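Long-range contacts in cysteine synthase (Fusobacterium nucleatum subsp. nucleatum strain ATCC 25586, PDB 5XEM), which is a pyridoxal-phosphate-dependent enzyme that produces hydrogen sulfide and probably also makes L-cysteine and acetate from O-acetyl-L-serine and hydrogen sulfide: residues G15-V20 with G38-R43; G42-D47 with S74-I79; D47-K52 with P153-E158; T160-L165 with A189-E194. All blocks are in the same frame, centred on the assembly; numbering follows the deposited sequence.

Contact 1. Residues G15-V20 with G38-R43; sequences GNTPLV and GSNPGR
T17 meets N40 through its methyl group because chi1 of 54° sets CG2 beside the backbone nitrogen and leaves OG1 between that nitrogen and the carbonyl carbon. In S39, chi1 of -64° likewise swings OG to the nitrogen side, where it lies against the ring of P18. The setting is the open end of an antiparallel pair of strands in the larger, six-stranded sheet: G15-V20 runs into strand 19-21, outermost in this chain, while G38-R43 leaves its neighbour, strand 31-36, on the way to helix 46-60. Backbone bonds of P18 with L36 and V20 with V34 continue the pairing, and L19 makes backbone hydrogen bonds to the second subunit.

The side-chain contact itself is modest. T17 CG2 approaches the side-chain amide of N40 at a slant, and P18 CD sits 3.5 Å from S39 OG. N40 also reaches back to the start of the other segment, where the atom modelled as ND2 lies 2.8 Å from G15 N, a close approach in which the identity of the amide atom is doubtful. Polar needs are met from outside: T17 OG1 is hydrogen-bonded to E37 and K35, and S39 OG weakly to L36 O. P18 also packs on L13 of the second subunit, so the segment takes part in the dimer interface.

From N40 to R43 the chain makes a type I turn. The carbonyl oxygen N40 O is gripped from opposite faces of its plane, by R43 N at 2.8 Å and by R43 NH1 at 3.1 Å, the latter donor standing 45° out of that plane.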
loop_
_atom_site.group_PDB
_atom_site.type_symbol
_atom_site.label_atom_id
_atom_site.label_comp_id
_atom_site.label_asym_id
_atom_site.label_seq_id
_atom_site.Cartn_x
_atom_site.Cartn_y
_atom_site.Cartn_z
ATOM N N GLY A 15 9.122 -3.994 7.722
ATOM C CA GLY A 15 8.964 -5.120 8.612
ATOM C C GLY A 15 7.817 -4.965 9.579
ATOM O O GLY A 15 6.997 -4.066 9.461
ATOM N N ASN A 16 7.745 -5.872 10.539
ATOM C CA ASN A 16 6.626 -5.930 11.466
ATOM C C ASN A 16 5.267 -5.910 10.773
ATOM O O ASN A 16 4.363 -5.136 11.092
ATOM C CB ASN A 16 6.775 -4.841 12.513
ATOM C CG ASN A 16 7.981 -5.097 13.379
ATOM O OD1 ASN A 16 8.042 -6.115 14.063
ATOM N ND2 ASN A 16 8.982 -4.264 13.264
ATOM N N THR A 17 5.154 -6.768 9.784
ATOM C CA THR A 17 3.961 -6.840 8.959
ATOM C C THR A 17 2.924 -7.726 9.628
ATOM O O THR A 17 3.271 -8.625 10.378
ATOM C CB THR A 17 4.268 -7.429 7.580
ATOM O OG1 THR A 17 4.929 -8.686 7.739
ATOM C CG2 THR A 17 5.199 -6.453 6.804
ATOM N N PRO A 18 1.661 -7.508 9.312
ATOM C CA PRO A 18 0.627 -8.303 9.981
ATOM C C PRO A 18 0.420 -9.707 9.423
ATOM O O PRO A 18 0.695 -9.973 8.223
ATOM C CB PRO A 18 -0.620 -7.449 9.792
ATOM C CG PRO A 18 -0.373 -6.685 8.531
ATOM C CD PRO A 18 1.103 -6.401 8.513
ATOM N N LEU A 19 -0.060 -10.591 10.298
ATOM C CA LEU A 19 -0.484 -11.954 9.953
ATOM C C LEU A 19 -2.006 -11.928 10.043
ATOM O O LEU A 19 -2.551 -11.566 11.073
ATOM C CB LEU A 19 -0.016 -12.970 11.003
ATOM C CG LEU A 19 1.045 -14.009 10.707
ATOM C CD1 LEU A 19 1.030 -15.076 11.804
ATOM C CD2 LEU A 19 0.902 -14.644 9.328
ATOM N N VAL A 20 -2.695 -12.302 8.992
ATOM C CA VAL A 20 -4.153 -12.252 8.968
ATOM C C VAL A 20 -4.721 -13.652 8.822
ATOM O O VAL A 20 -4.254 -14.425 7.989
ATOM C CB VAL A 20 -4.633 -11.400 7.784
ATOM C CG1 VAL A 20 -6.159 -11.274 7.775
ATOM C CG2 VAL A 20 -3.982 -10.028 7.841
ATOM N N GLY A 38 2.890 -6.925 1.600
ATOM C CA GLY A 38 2.417 -5.726 0.950
ATOM C C GLY A 38 2.215 -4.544 1.882
ATOM O O GLY A 38 2.082 -3.436 1.415
ATOM N N SER A 39 2.191 -4.783 3.192
ATOM C CA SER A 39 2.082 -3.716 4.177
ATOM C C SER A 39 3.377 -2.930 4.313
ATOM O O SER A 39 3.360 -1.831 4.874
ATOM C CB SER A 39 1.706 -4.269 5.541
ATOM O OG SER A 39 0.412 -4.860 5.474
ATOM N N ASN A 40 4.502 -3.494 3.848
ATOM C CA ASN A 40 5.757 -2.744 3.792
ATOM C C ASN A 40 5.572 -1.432 3.000
ATOM O O ASN A 40 4.722 -1.360 2.101
ATOM C CB ASN A 40 6.880 -3.579 3.159
ATOM C CG ASN A 40 7.414 -4.659 4.088
ATOM O OD1 ASN A 40 7.288 -5.850 3.801
ATOM N ND2 ASN A 40 7.974 -4.259 5.202
ATOM N N PRO A 41 6.367 -0.384 3.319
ATOM C CA PRO A 41 6.153 0.925 2.652
ATOM C C PRO A 41 6.396 0.895 1.130
ATOM O O PRO A 41 5.729 1.632 0.359
ATOM C CB PRO A 41 7.143 1.860 3.400
ATOM C CG PRO A 41 8.162 0.927 3.979
ATOM C CD PRO A 41 7.372 -0.276 4.393
ATOM N N GLY A 42 7.317 0.041 0.685
ATOM C CA GLY A 42 7.504 -0.204 -0.745
ATOM C C GLY A 42 6.574 -1.273 -1.342
ATOM O O GLY A 42 6.697 -1.602 -2.524
ATOM N N ARG A 43 5.677 -1.823 -0.514
ATOM C CA ARG A 43 4.580 -2.711 -0.937
ATOM C C ARG A 43 5.013 -4.142 -1.268
ATOM O O ARG A 43 4.232 -4.897 -1.818
ATOM C CB ARG A 43 3.778 -2.114 -2.083
ATOM C CG ARG A 43 3.194 -0.757 -1.774
ATOM C CD ARG A 43 2.198 -0.926 -0.674
ATOM N NE ARG A 43 1.513 0.314 -0.318
ATOM C CZ ARG A 43 1.448 0.844 0.897
ATOM N NH1 ARG A 43 2.075 0.252 1.957
ATOM N NH2 ARG A 43 0.790 1.973 1.070
#

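Contact 2. Residues G42-D47 with S74-I79; sequences GRSTKD and SGNTGI. With 85F ((2R)-2-azanyl-3-[(2R)-2-azanyl-3-oxidanyl-3-oxidanylidene-propyl]sulfanyl-propanoic acid), chain C; PLP (pyridoxal-5'-phosphate), chain D.
K46 lies across T77 where the two segments are most tightly fitted, its CG 3.3 Å from T77 OG1. The lysine chain starts beside its own backbone nitrogen (chi1 -60°) and bends at chi2 of -55°, which carries it past the threonine hydroxyl to the cofactor. There K46 NZ gives a hydrogen bond to PLP O2P at 2.8 Å. The same NZ and T77 OG1 both have Q146 as a further partner. Next to this, S44 OG presses on N76 CB at 3.4 Å while it also accepts a capping bond from K46 N.

This is the active site of a fold-type II pyridoxal-phosphate enzyme, caught with L-lanthionine joined to the cofactor as a Schiff base. The lysine predicted to carry the cofactor is therefore detached, and K46 CE lies 3.2 Å from PLP C4A. The start of helix 76-88, with G75 at the N-cap, receives the carboxylate of the bound lanthionine: T77 N donates to 85F OXT at 2.9 Å and S74 N to 85F O at 2.9 Å. N76 ND2 turns instead to PLP O3 at 2.9 Å and is also bonded to D298.

Towards G42 the fit is looser and water mediates it. One water, 2.7 Å from both G42 O and N76 OD1, donates to each; a second sits among S44 OG, D47 OD1 and N76 O. Direct contact here comes from the branch methyl I79 CG2, which abuts G42 O, and the carboxylate of D47 curls back so that OD2 takes G42 N on its syn lone pair.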
loop_
_atom_site.group_PDB
_atom_site.type_symbol
_atom_site.label_atom_id
_atom_site.label_comp_id
_atom_site.label_asym_id
_atom_site.label_seq_id
_atom_site.Cartn_x
_atom_site.Cartn_y
_atom_site.Cartn_z
ATOM N N GLY A 42 7.317 0.041 0.685
ATOM C CA GLY A 42 7.504 -0.204 -0.745
ATOM C C GLY A 42 6.574 -1.273 -1.342
ATOM O O GLY A 42 6.697 -1.602 -2.524
ATOM N N ARG A 43 5.677 -1.823 -0.514
ATOM C CA ARG A 43 4.580 -2.711 -0.937
ATOM C C ARG A 43 5.013 -4.142 -1.268
ATOM O O ARG A 43 4.232 -4.897 -1.818
ATOM C CB ARG A 43 3.778 -2.114 -2.083
ATOM C CG ARG A 43 3.194 -0.757 -1.774
ATOM C CD ARG A 43 2.198 -0.926 -0.674
ATOM N NE ARG A 43 1.513 0.314 -0.318
ATOM C CZ ARG A 43 1.448 0.844 0.897
ATOM N NH1 ARG A 43 2.075 0.252 1.957
ATOM N NH2 ARG A 43 0.790 1.973 1.070
ATOM N N SER A 44 6.236 -4.499 -0.900
ATOM C CA SER A 44 6.671 -5.900 -0.985
ATOM C C SER A 44 7.672 -6.253 0.100
ATOM O O SER A 44 8.280 -5.360 0.751
ATOM C CB SER A 44 7.296 -6.211 -2.353
ATOM O OG SER A 44 8.701 -5.955 -2.345
ATOM N N THR A 45 7.876 -7.563 0.251
ATOM C CA THR A 45 8.847 -8.102 1.175
ATOM C C THR A 45 10.260 -7.659 0.831
ATOM O O THR A 45 11.147 -7.715 1.699
ATOM C CB THR A 45 8.781 -9.658 1.215
ATOM O OG1 THR A 45 9.229 -10.131 2.477
ATOM C CG2 THR A 45 9.607 -10.317 0.088
ATOM N N LYS A 46 10.479 -7.218 -0.403
ATOM C CA LYS A 46 11.830 -6.878 -0.878
ATOM C C LYS A 46 12.391 -5.644 -0.212
ATOM O O LYS A 46 13.622 -5.492 -0.134
ATOM C CB LYS A 46 11.895 -6.777 -2.411
ATOM C CG LYS A 46 11.527 -8.063 -3.137
ATOM C CD LYS A 46 12.370 -9.245 -2.672
ATOM C CE LYS A 46 12.538 -10.288 -3.776
ATOM N NZ LYS A 46 13.718 -11.188 -3.627
ATOM N N ASP A 47 11.517 -4.824 0.392
ATOM C CA ASP A 47 11.987 -3.735 1.226
ATOM C C ASP A 47 12.986 -4.291 2.282
ATOM O O ASP A 47 13.991 -3.628 2.624
ATOM C CB ASP A 47 10.827 -3.122 2.017
ATOM C CG ASP A 47 9.927 -2.214 1.217
ATOM O OD1 ASP A 47 10.055 -2.165 -0.030
ATOM O OD2 ASP A 47 9.066 -1.544 1.863
ATOM N N SER A 74 12.993 -8.016 -11.235
ATOM C CA SER A 74 11.691 -8.124 -11.928
ATOM C C SER A 74 10.744 -7.001 -11.537
ATOM O O SER A 74 9.657 -6.858 -12.124
ATOM C CB SER A 74 11.036 -9.474 -11.657
ATOM O OG SER A 74 10.769 -9.631 -10.284
ATOM N N GLY A 75 11.117 -6.236 -10.517
ATOM C CA GLY A 75 10.376 -5.058 -10.126
ATOM C C GLY A 75 10.478 -4.736 -8.646
ATOM O O GLY A 75 10.889 -3.638 -8.281
ATOM N N ASN A 76 10.067 -5.677 -7.799
ATOM C CA ASN A 76 9.928 -5.377 -6.378
ATOM C C ASN A 76 11.269 -5.047 -5.693
ATOM O O ASN A 76 11.336 -4.134 -4.879
ATOM C CB ASN A 76 9.221 -6.497 -5.657
ATOM C CG ASN A 76 7.728 -6.418 -5.823
ATOM O OD1 ASN A 76 7.173 -5.313 -5.908
ATOM N ND2 ASN A 76 7.083 -7.560 -5.962
ATOM N N THR A 77 12.324 -5.801 -5.995
ATOM C CA THR A 77 13.635 -5.453 -5.407
ATOM C C THR A 77 14.077 -4.047 -5.837
ATOM O O THR A 77 14.602 -3.275 -5.026
ATOM C CB THR A 77 14.677 -6.530 -5.699
ATOM O OG1 THR A 77 14.215 -7.748 -5.098
ATOM C CG2 THR A 77 16.041 -6.139 -5.080
ATOM N N GLY A 78 13.799 -3.702 -7.093
ATOM C CA GLY A 78 14.030 -2.364 -7.594
ATOM C C GLY A 78 13.243 -1.289 -6.893
ATOM O O GLY A 78 13.789 -0.236 -6.527
ATOM N N ILE A 79 11.960 -1.557 -6.650
ATOM C CA ILE A 79 11.127 -0.598 -5.907
ATOM C C ILE A 79 11.625 -0.395 -4.481
ATOM O O ILE A 79 11.753 0.721 -4.032
ATOM C CB ILE A 79 9.657 -1.030 -5.906
ATOM C CG1 ILE A 79 9.123 -1.006 -7.343
ATOM C CG2 ILE A 79 8.843 -0.172 -4.921
ATOM C CD1 ILE A 79 7.822 -1.794 -7.479
HETATM N N 85F C . 11.038 -10.921 -7.098
HETATM C CA 85F C . 12.429 -10.567 -7.451
HETATM C CB 85F C . 12.902 -11.390 -8.670
HETATM S SG 85F C . 13.159 -13.113 -8.326
HETATM C CD 85F C . 13.820 -13.841 -9.842
HETATM C CE 85F C . 12.879 -13.747 -11.073
HETATM N NZ2 85F C . 11.523 -14.216 -10.759
HETATM C CZ1 85F C . 13.476 -14.653 -12.184
HETATM O OH1 85F C . 12.733 -14.842 -13.193
HETATM O OH2 85F C . 14.624 -15.163 -12.053
HETATM C C 85F C . 12.560 -9.089 -7.746
HETATM O OXT 85F C . 11.715 -8.336 -7.238
HETATM O O 85F C . 13.539 -8.722 -8.443
HETATM N N1 PLP D . 6.625 -12.676 -5.463
HETATM C C2 PLP D . 6.956 -11.468 -5.948
HETATM C C2A PLP D . 5.859 -10.454 -6.274
HETATM C C3 PLP D . 8.302 -11.109 -6.139
HETATM O O3 PLP D . 8.611 -9.876 -6.615
HETATM C C4 PLP D . 9.313 -12.018 -5.840
HETATM C C4A PLP D . 10.780 -11.674 -6.038
HETATM C C5 PLP D . 8.931 -13.267 -5.332
HETATM C C6 PLP D . 7.580 -13.555 -5.150
HETATM C C5A PLP D . 9.934 -14.336 -4.956
HETATM O O4P PLP D . 10.654 -13.943 -3.733
HETATM P P PLP D . 12.175 -14.417 -3.416
HETATM O O1P PLP D . 12.495 -14.093 -2.064
HETATM O O2P PLP D . 12.969 -13.742 -4.424
HETATM O O3P PLP D . 12.160 -15.872 -3.727
HETATM O O HOH W 1 6.006 -3.281 -4.562
HETATM O O HOH W 2 9.337 -3.332 -2.460
#

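Contact 3. Residues D47-K52 with P153-E158; sequences DRIALK and PKAHYE
Helix segments D47-K52 and P153-E158 cross at 112° with their axes 8.6 Å apart, and the backbones come nearest at I49 and A155. The small side chain of A155 is consistent with so close an approach: its CB rests 3.7 Å from R48 O, with the side chains of I49 and K52 also against it. K52 leaves its helix with CG anti to the backbone nitrogen (chi1 -168°), and its extended chain passes over the A155 backbone before the last torsion turns NZ toward E158.

H156 fills the other end of the crossing. I49 CG2 lies 3.4 Å from H156 NE2 and R48 CD is 4.0 Å from H156 ND1, both reaching the imidazole obliquely. The ring is fixed by a hydrogen bond between ND1 and T160 OG1, whereas the guanidinium of R48 is engaged in salt bridges with E37 and E163. K46, predicted to carry the cofactor, lies just before D47, and the H156 side chain is itself about 5 Å from the bound pyridoxal phosphate, which places this helix crossing close to the cofactor.

At the partly exposed margin K52, K154 and E158 make a salt-bridge network. K52 NZ meets E158 OE1 at 3.1 Å on its syn side, 20° out of the carboxylate plane, and K154 NZ approaches OE2 more weakly at 3.4 Å. The two ammonium groups are both drawn to E158, K52 also having a long, weak ion pair with E56. Such a cluster would be expected to favour the ionised form of E158, while the glutamate in turn offsets two neighbouring positive charges.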
loop_
_atom_site.group_PDB
_atom_site.type_symbol
_atom_site.label_atom_id
_atom_site.label_comp_id
_atom_site.label_asym_id
_atom_site.label_seq_id
_atom_site.Cartn_x
_atom_site.Cartn_y
_atom_site.Cartn_z
ATOM N N ASP A 47 11.517 -4.824 0.392
ATOM C CA ASP A 47 11.987 -3.735 1.226
ATOM C C ASP A 47 12.986 -4.291 2.282
ATOM O O ASP A 47 13.991 -3.628 2.624
ATOM C CB ASP A 47 10.827 -3.122 2.017
ATOM C CG ASP A 47 9.927 -2.214 1.217
ATOM O OD1 ASP A 47 10.055 -2.165 -0.030
ATOM O OD2 ASP A 47 9.066 -1.544 1.863
ATOM N N ARG A 48 12.683 -5.465 2.847
ATOM C CA ARG A 48 13.545 -6.055 3.894
ATOM C C ARG A 48 14.955 -6.348 3.381
ATOM O O ARG A 48 15.959 -6.056 4.075
ATOM C CB ARG A 48 12.979 -7.353 4.465
ATOM C CG ARG A 48 11.667 -7.226 5.190
ATOM C CD ARG A 48 11.123 -8.593 5.524
ATOM N NE ARG A 48 9.791 -8.585 6.096
ATOM C CZ ARG A 48 9.477 -8.547 7.391
ATOM N NH1 ARG A 48 10.423 -8.415 8.332
ATOM N NH2 ARG A 48 8.215 -8.574 7.748
ATOM N N ILE A 49 15.040 -6.916 2.178
ATOM C CA ILE A 49 16.347 -7.269 1.593
ATOM C C ILE A 49 17.072 -6.063 1.025
ATOM O O ILE A 49 18.309 -5.980 1.124
ATOM C CB ILE A 49 16.294 -8.471 0.588
ATOM C CG1 ILE A 49 15.799 -8.118 -0.827
ATOM C CG2 ILE A 49 15.538 -9.642 1.218
ATOM C CD1 ILE A 49 16.142 -9.214 -1.862
ATOM N N ALA A 50 16.321 -5.118 0.448
ATOM C CA ALA A 50 16.902 -3.861 0.007
ATOM C C ALA A 50 17.602 -3.160 1.178
ATOM O O ALA A 50 18.735 -2.706 1.053
ATOM C CB ALA A 50 15.830 -2.959 -0.595
ATOM N N LEU A 51 16.900 -3.078 2.305
ATOM C CA LEU A 51 17.448 -2.430 3.482
ATOM C C LEU A 51 18.682 -3.160 3.979
ATOM O O LEU A 51 19.723 -2.540 4.207
ATOM C CB LEU A 51 16.435 -2.380 4.603
ATOM C CG LEU A 51 16.877 -1.624 5.862
ATOM C CD1 LEU A 51 17.270 -0.187 5.527
ATOM C CD2 LEU A 51 15.785 -1.688 6.915
ATOM N N LYS A 52 18.580 -4.465 4.166
ATOM C CA LYS A 52 19.721 -5.168 4.723
ATOM C C LYS A 52 20.926 -5.191 3.780
ATOM O O LYS A 52 22.065 -4.999 4.234
ATOM C CB LYS A 52 19.376 -6.573 5.178
ATOM C CG LYS A 52 20.526 -7.152 6.022
ATOM C CD LYS A 52 20.199 -8.428 6.758
ATOM C CE LYS A 52 21.376 -8.930 7.583
ATOM N NZ LYS A 52 21.645 -8.109 8.784
ATOM N N PRO A 153 18.552 -13.851 2.132
ATOM C CA PRO A 153 17.953 -14.783 3.105
ATOM C C PRO A 153 18.175 -14.396 4.572
ATOM O O PRO A 153 17.291 -14.626 5.416
ATOM C CB PRO A 153 18.600 -16.139 2.776
ATOM C CG PRO A 153 19.767 -15.828 1.928
ATOM C CD PRO A 153 19.486 -14.523 1.218
ATOM N N LYS A 154 19.318 -13.793 4.903
ATOM C CA LYS A 154 19.523 -13.397 6.317
ATOM C C LYS A 154 18.520 -12.344 6.836
ATOM O O LYS A 154 18.186 -12.353 8.003
ATOM C CB LYS A 154 20.941 -12.907 6.581
ATOM C CG LYS A 154 21.955 -14.035 6.486
ATOM C CD LYS A 154 23.411 -13.599 6.667
ATOM C CE LYS A 154 23.623 -12.952 8.018
ATOM N NZ LYS A 154 23.025 -11.595 7.950
ATOM N N ALA A 155 18.045 -11.447 5.974
ATOM C CA ALA A 155 17.045 -10.463 6.372
ATOM C C ALA A 155 15.784 -11.172 6.879
ATOM O O ALA A 155 15.257 -10.831 7.937
ATOM C CB ALA A 155 16.716 -9.519 5.197
ATOM N N HIS A 156 15.379 -12.223 6.169
ATOM C CA HIS A 156 14.168 -12.998 6.500
ATOM C C HIS A 156 14.412 -13.929 7.675
ATOM O O HIS A 156 13.524 -14.165 8.492
ATOM C CB HIS A 156 13.727 -13.803 5.292
ATOM C CG HIS A 156 13.300 -12.929 4.109
ATOM N ND1 HIS A 156 12.187 -12.167 4.139
ATOM C CD2 HIS A 156 13.898 -12.713 2.877
ATOM C CE1 HIS A 156 12.075 -11.490 2.960
ATOM N NE2 HIS A 156 13.113 -11.853 2.175
ATOM N N TYR A 157 15.622 -14.471 7.739
ATOM C CA TYR A 157 16.030 -15.279 8.910
ATOM C C TYR A 157 15.909 -14.459 10.199
ATOM O O TYR A 157 15.422 -14.974 11.219
ATOM C CB TYR A 157 17.453 -15.751 8.684
ATOM C CG TYR A 157 18.088 -16.531 9.807
ATOM C CD1 TYR A 157 17.979 -17.914 9.856
ATOM C CD2 TYR A 157 18.881 -15.888 10.768
ATOM C CE1 TYR A 157 18.600 -18.649 10.866
ATOM C CE2 TYR A 157 19.499 -16.605 11.785
ATOM C CZ TYR A 157 19.359 -17.986 11.818
ATOM O OH TYR A 157 19.975 -18.719 12.808
ATOM N N GLU A 158 16.321 -13.194 10.128
ATOM C CA GLU A 158 16.358 -12.266 11.273
ATOM C C GLU A 158 15.060 -11.594 11.649
ATOM O O GLU A 158 14.856 -11.284 12.827
ATOM C CB GLU A 158 17.422 -11.194 11.044
ATOM C CG GLU A 158 18.816 -11.816 11.078
ATOM C CD GLU A 158 19.921 -10.848 10.756
ATOM O OE1 GLU A 158 19.634 -9.663 10.482
ATOM O OE2 GLU A 158 21.089 -11.283 10.750
#

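Contact 4. Residues T160-L165 with A189-E194; sequences TAEEIL and AKKLKE
E162 brings the flat group of this contact, a carboxylate met by K191. The ammonium NZ does not sit over either face: it arrives on the anti side of OE2, only 20° out of the carboxylate plane, at a salt-bridging distance of 2.8 Å. The two side chains run at about a right angle to each other. To get there the lysine folds up instead of stretching out; after CG leaves anti to the backbone nitrogen, chi2, chi3 and chi4 all bend the same way, laying CD and CE alongside the same oxygen.

The root of that folded chain is packed hard on A161, whose CB is 3.5 Å from K191 CG and equally near K191 CB, tighter than carbons usually sit. Next to it the interface is apolar and turns on one methyl, L192 CD2. It touches L165 CG at 3.6 Å, A161 CB at 4.1 Å and, at the edge of reach, I164 CG2 at 4.3 Å. The side chains of L165 and L192 lie side by side, pointing opposite ways.

The segments T160-L165 and A189-E194 run roughly the same way, 43° apart with axes 8.9 Å from each other. Helix 183-195 is the crossover of a beta-alpha-beta unit between strands 174-178 and 200-206, while helix 151-167 leads into the first of these strands. I164 and L192 both rest on F175 of that strand, so the pair covers one side of the larger sheet.

K191 also bonds to Y157 O and makes a cation-pi contact with the Y157 ring. Together with E162 these partners provide for a charge in a buried lysine, and probably favour its protonated state.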
loop_
_atom_site.group_PDB
_atom_site.type_symbol
_atom_site.label_atom_id
_atom_site.label_comp_id
_atom_site.label_asym_id
_atom_site.label_seq_id
_atom_site.Cartn_x
_atom_site.Cartn_y
_atom_site.Cartn_z
ATOM N N THR A 160 11.598 -11.603 9.320
ATOM C CA THR A 160 10.351 -12.262 8.859
ATOM C C THR A 160 9.963 -13.478 9.703
ATOM O O THR A 160 8.814 -13.604 10.211
ATOM C CB THR A 160 10.494 -12.686 7.378
ATOM O OG1 THR A 160 10.983 -11.583 6.614
ATOM C CG2 THR A 160 9.142 -13.107 6.793
ATOM N N ALA A 161 10.909 -14.395 9.845
ATOM C CA ALA A 161 10.695 -15.620 10.641
ATOM C C ALA A 161 10.388 -15.347 12.117
ATOM O O ALA A 161 9.513 -16.005 12.693
ATOM C CB ALA A 161 11.886 -16.562 10.534
ATOM N N GLU A 162 11.093 -14.396 12.702
ATOM C CA GLU A 162 10.869 -14.033 14.106
ATOM C C GLU A 162 9.488 -13.458 14.334
ATOM O O GLU A 162 8.869 -13.725 15.369
ATOM C CB GLU A 162 11.952 -13.090 14.630
ATOM C CG GLU A 162 13.343 -13.711 14.726
ATOM C CD GLU A 162 13.497 -14.794 15.807
ATOM O OE1 GLU A 162 12.565 -15.023 16.607
ATOM O OE2 GLU A 162 14.563 -15.448 15.842
ATOM N N GLU A 163 8.991 -12.674 13.374
ATOM C CA GLU A 163 7.674 -12.104 13.482
ATOM C C GLU A 163 6.604 -13.164 13.400
ATOM O O GLU A 163 5.607 -13.085 14.108
ATOM C CB GLU A 163 7.468 -11.030 12.395
ATOM C CG GLU A 163 8.449 -9.871 12.503
ATOM C CD GLU A 163 8.433 -8.990 11.265
ATOM O OE1 GLU A 163 7.475 -9.131 10.479
ATOM O OE2 GLU A 163 9.363 -8.176 11.081
ATOM N N ILE A 164 6.804 -14.163 12.549
ATOM C CA ILE A 164 5.889 -15.290 12.425
ATOM C C ILE A 164 5.860 -16.077 13.748
ATOM O O ILE A 164 4.778 -16.376 14.272
ATOM C CB ILE A 164 6.320 -16.216 11.269
ATOM C CG1 ILE A 164 6.068 -15.524 9.916
ATOM C CG2 ILE A 164 5.580 -17.548 11.335
ATOM C CD1 ILE A 164 6.746 -16.273 8.753
ATOM N N LEU A 165 7.044 -16.364 14.293
ATOM C CA LEU A 165 7.155 -17.096 15.566
ATOM C C LEU A 165 6.468 -16.320 16.684
ATOM O O LEU A 165 5.685 -16.889 17.476
ATOM C CB LEU A 165 8.626 -17.380 15.906
ATOM C CG LEU A 165 9.322 -18.399 14.994
ATOM C CD1 LEU A 165 10.819 -18.428 15.264
ATOM C CD2 LEU A 165 8.694 -19.779 15.157
ATOM N N ALA A 189 12.594 -20.210 6.304
ATOM C CA ALA A 189 12.482 -21.635 6.628
ATOM C C ALA A 189 13.621 -22.091 7.510
ATOM O O ALA A 189 13.396 -22.941 8.382
ATOM C CB ALA A 189 12.455 -22.486 5.354
ATOM N N LYS A 190 14.828 -21.548 7.290
ATOM C CA LYS A 190 16.002 -21.905 8.096
ATOM C C LYS A 190 15.779 -21.551 9.555
ATOM O O LYS A 190 15.986 -22.386 10.451
ATOM C CB LYS A 190 17.263 -21.242 7.579
ATOM C CG LYS A 190 18.558 -21.633 8.316
ATOM C CD LYS A 190 19.775 -21.059 7.605
ATOM C CE LYS A 190 21.073 -21.366 8.342
ATOM N NZ LYS A 190 22.229 -20.558 7.865
ATOM N N LYS A 191 15.286 -20.336 9.805
ATOM C CA LYS A 191 15.038 -19.913 11.172
ATOM C C LYS A 191 13.937 -20.722 11.816
ATOM O O LYS A 191 14.074 -21.178 12.965
ATOM C CB LYS A 191 14.731 -18.411 11.264
ATOM C CG LYS A 191 14.256 -17.933 12.640
ATOM C CD LYS A 191 15.236 -18.176 13.780
ATOM C CE LYS A 191 16.504 -17.349 13.669
ATOM N NZ LYS A 191 16.310 -15.880 13.759
ATOM N N LEU A 192 12.849 -20.915 11.092
ATOM C CA LEU A 192 11.713 -21.630 11.631
ATOM C C LEU A 192 12.084 -23.080 12.020
ATOM O O LEU A 192 11.664 -23.563 13.075
ATOM C CB LEU A 192 10.558 -21.639 10.631
ATOM C CG LEU A 192 9.857 -20.296 10.343
ATOM C CD1 LEU A 192 8.734 -20.494 9.314
ATOM C CD2 LEU A 192 9.365 -19.635 11.617
ATOM N N LYS A 193 12.865 -23.746 11.170
ATOM C CA LYS A 193 13.281 -25.121 11.415
ATOM C C LYS A 193 14.314 -25.216 12.544
ATOM O O LYS A 193 14.395 -26.255 13.220
ATOM C CB LYS A 193 13.811 -25.765 10.131
ATOM C CG LYS A 193 12.693 -26.334 9.293
ATOM C CD LYS A 193 13.145 -27.062 8.033
ATOM C CE LYS A 193 11.983 -27.886 7.505
ATOM N NZ LYS A 193 12.138 -28.510 6.158
ATOM N N GLU A 194 15.076 -24.154 12.774
ATOM C CA GLU A 194 15.956 -24.113 13.952
ATOM C C GLU A 194 15.165 -24.076 15.257
ATOM O O GLU A 194 15.536 -24.752 16.214
ATOM C CB GLU A 194 16.925 -22.953 13.892
ATOM C CG GLU A 194 18.070 -23.211 12.943
ATOM C CD GLU A 194 18.917 -21.992 12.678
ATOM O OE1 GLU A 194 18.675 -20.915 13.260
ATOM O OE2 GLU A 194 19.865 -22.125 11.883
#

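The four contacts follow the architecture of the chain from a sheet edge, past the cofactor, to the helices over the same sheet. Contacts 1 and 2 share G42 and R43, with centres 12 Å apart. Contacts 2 and 3 both use helix 46-60, share D47 and alternate along the sequence. Contacts 3 and 4, with centres 13 Å apart, have helix 151-167 in common. The series closes back on itself, since N16 of contact 1 is hydrogen-bonded to E163 of contact 4, 16 Å between centres. Contacts 2 and 4, with centres 21 Å apart, do not touch. Contact 2 lines the cofactor and ligand pocket, and contacts 1 and 3 each touch it.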